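Local coordinates for protein ribulose bisphosphate carboxylase (Hyperthermus butylicus DSM 5456, PDB 6HUN) that probably adds carbon dioxide and water to ribulose 1,5-bisphosphate, yielding two molecules of 3-phosphoglycerate, as a type III Rubisco with a magnesium cofactor, at residues G152-I157 and E283-Y288. Residues are numbered along the deposited sequence; the frame is centred on the assembly and turned at random.
Sequences GPNKGI and ELAEEY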
loop_
_atom_site.group_PDB
_atom_site.type_symbol
_atom_site.label_atom_id
_atom_site.label_comp_id
_atom_site.label_asym_id
_atom_site.label_seq_id
_atom_site.Cartn_x
_atom_site.Cartn_y
_atom_site.Cartn_z
ATOM N N GLY A 152 -5.812 7.301 -17.341
ATOM C CA GLY A 152 -6.554 8.334 -16.630
ATOM C C GLY A 152 -8.000 7.921 -16.441
ATOM O O GLY A 152 -8.402 6.770 -16.707
ATOM N N PRO A 153 -8.813 8.843 -15.938
ATOM C CA PRO A 153 -10.209 8.514 -15.656
ATOM C C PRO A 153 -10.931 8.063 -16.921
ATOM O O PRO A 153 -10.657 8.548 -18.049
ATOM C CB PRO A 153 -10.785 9.847 -15.103
ATOM C CG PRO A 153 -9.565 10.609 -14.558
ATOM C CD PRO A 153 -8.415 10.197 -15.487
ATOM N N ASN A 154 -11.844 7.101 -16.733
ATOM C CA ASN A 154 -12.675 6.605 -17.846
ATOM C C ASN A 154 -13.722 7.648 -18.213
ATOM O O ASN A 154 -14.023 7.886 -19.385
ATOM C CB ASN A 154 -13.393 5.338 -17.438
ATOM C CG ASN A 154 -14.069 4.629 -18.628
ATOM O OD1 ASN A 154 -13.601 4.728 -19.737
ATOM N ND2 ASN A 154 -15.145 3.891 -18.372
ATOM N N LYS A 155 -14.288 8.268 -17.193
ATOM C CA LYS A 155 -15.425 9.190 -17.361
ATOM C C LYS A 155 -15.072 10.625 -17.041
ATOM O O LYS A 155 -15.397 11.521 -17.828
ATOM C CB LYS A 155 -16.603 8.755 -16.486
ATOM C CG LYS A 155 -17.209 7.384 -16.886
ATOM C CD LYS A 155 -17.858 7.495 -18.225
ATOM C CE LYS A 155 -18.362 6.132 -18.653
ATOM N NZ LYS A 155 -19.244 6.348 -19.806
ATOM N N GLY A 156 -14.344 10.840 -15.972
ATOM C CA GLY A 156 -14.004 12.185 -15.521
ATOM C C GLY A 156 -15.231 12.947 -15.015
ATOM O O GLY A 156 -16.347 12.424 -14.926
ATOM N N ILE A 157 -14.997 14.210 -14.674
ATOM C CA ILE A 157 -16.084 15.085 -14.228
ATOM C C ILE A 157 -17.230 15.072 -15.243
ATOM O O ILE A 157 -18.407 14.861 -14.909
ATOM C CB ILE A 157 -15.528 16.495 -14.036
ATOM C CG1 ILE A 157 -14.501 16.433 -12.847
ATOM C CG2 ILE A 157 -16.678 17.461 -13.693
ATOM C CD1 ILE A 157 -13.916 17.813 -12.469
ATOM N N GLU A 283 -9.297 -1.227 -16.200
ATOM C CA GLU A 283 -9.537 -1.945 -17.446
ATOM C C GLU A 283 -10.935 -2.515 -17.498
ATOM O O GLU A 283 -11.547 -2.549 -18.578
ATOM C CB GLU A 283 -8.505 -3.081 -17.572
ATOM C CG GLU A 283 -7.162 -2.616 -18.050
ATOM C CD GLU A 283 -6.160 -3.759 -18.289
ATOM O OE1 GLU A 283 -5.180 -3.564 -19.061
ATOM O OE2 GLU A 283 -6.344 -4.832 -17.665
ATOM N N LEU A 284 -11.434 -3.086 -16.390
ATOM C CA LEU A 284 -12.819 -3.578 -16.470
ATOM C C LEU A 284 -13.817 -2.435 -16.611
ATOM O O LEU A 284 -14.850 -2.598 -17.269
ATOM C CB LEU A 284 -13.180 -4.424 -15.257
ATOM C CG LEU A 284 -12.292 -5.683 -15.202
ATOM C CD1 LEU A 284 -12.373 -6.362 -13.842
ATOM C CD2 LEU A 284 -12.608 -6.649 -16.349
ATOM N N ALA A 285 -13.536 -1.278 -16.012
ATOM C CA ALA A 285 -14.414 -0.133 -16.228
ATOM C C ALA A 285 -14.460 0.262 -17.701
ATOM O O ALA A 285 -15.505 0.731 -18.192
ATOM C CB ALA A 285 -13.939 1.057 -15.365
ATOM N N GLU A 286 -13.307 0.215 -18.388
ATOM C CA GLU A 286 -13.313 0.438 -19.829
ATOM C C GLU A 286 -14.283 -0.531 -20.518
ATOM O O GLU A 286 -15.207 -0.126 -21.266
ATOM C CB GLU A 286 -11.867 0.269 -20.351
ATOM C CG GLU A 286 -11.639 0.632 -21.819
ATOM C CD GLU A 286 -11.880 2.100 -22.033
ATOM O OE1 GLU A 286 -11.515 2.891 -21.128
ATOM O OE2 GLU A 286 -12.480 2.465 -23.073
ATOM N N GLU A 287 -14.128 -1.816 -20.219
ATOM C CA GLU A 287 -14.935 -2.853 -20.864
ATOM C C GLU A 287 -16.430 -2.643 -20.605
ATOM O O GLU A 287 -17.256 -2.828 -21.507
ATOM C CB GLU A 287 -14.488 -4.219 -20.338
ATOM C CG GLU A 287 -15.394 -5.385 -20.774
ATOM C CD GLU A 287 -14.845 -6.739 -20.304
ATOM O OE1 GLU A 287 -15.391 -7.793 -20.735
ATOM O OE2 GLU A 287 -13.881 -6.727 -19.493
ATOM N N TYR A 288 -16.792 -2.257 -19.380
ATOM C CA TYR A 288 -18.169 -2.240 -18.916
ATOM C C TYR A 288 -18.741 -0.831 -18.825
ATOM O O TYR A 288 -19.863 -0.656 -18.317
ATOM C CB TYR A 288 -18.287 -2.918 -17.548
ATOM C CG TYR A 288 -17.977 -4.405 -17.495
ATOM C CD1 TYR A 288 -18.707 -5.336 -18.227
ATOM C CD2 TYR A 288 -16.980 -4.871 -16.635
ATOM C CE1 TYR A 288 -18.391 -6.709 -18.129
ATOM C CE2 TYR A 288 -16.671 -6.185 -16.536
ATOM C CZ TYR A 288 -17.368 -7.096 -17.289
ATOM O OH TYR A 288 -17.022 -8.401 -17.131
#
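Asn154 reaches from its loop to the helix through Ala285 and Glu286; it is the one loop residue that touches the helix segment, chiefly through its amide. With CG anti to the backbone N (chi1 -169°), the amide is carried out to the helix surface. There ND2 lies 3.2 Å from the backbone O of Ala285, at an angle too poor for a hydrogen bond. Ala285, buried and pointing toward the loop, suits a small methyl: its CB lies 4.3 Å from Asn154 ND2 and also packs on Ile292. The other end of the amide meets Glu286, whose chain bends at chi2 (65°) and brings OE1 to 3.1 Å from Asn154 OD1. Both are acceptors, so their closeness is not a bond, and the amide and carboxylate planes stand 69° apart.

Asparagine suits the site because its short amide can present an N-H to the backbone O of Leu290, just before strand 291-295, while Glu286 OE1 forms a salt bridge with Arg282, one turn back; that positive charge probably eases the approach of the two oxygens. An alanine in place of Asn154 would probably leave Leu290 O without this donor and open a gap beside Ala285. Arg282 NE also donates to Gly152 O, so one guanidinium joins the carboxylate of Glu286 to the loop, and Lys155 NZ makes a salt bridge with Asp289 OD1. Asp325 OD1 accepts from the backbone N of both Lys155 and Gly156; Gly152 and Gly156, which flank Pro153-Lys155, have positive phi, which favours glycine.

Far from the annotated sites, the contact joins the loop leading into helix 156-164 to the C-terminal part of helix 275-288, an outer helix preceding strand 291-295 of the eight-stranded TIM barrel of Rubisco.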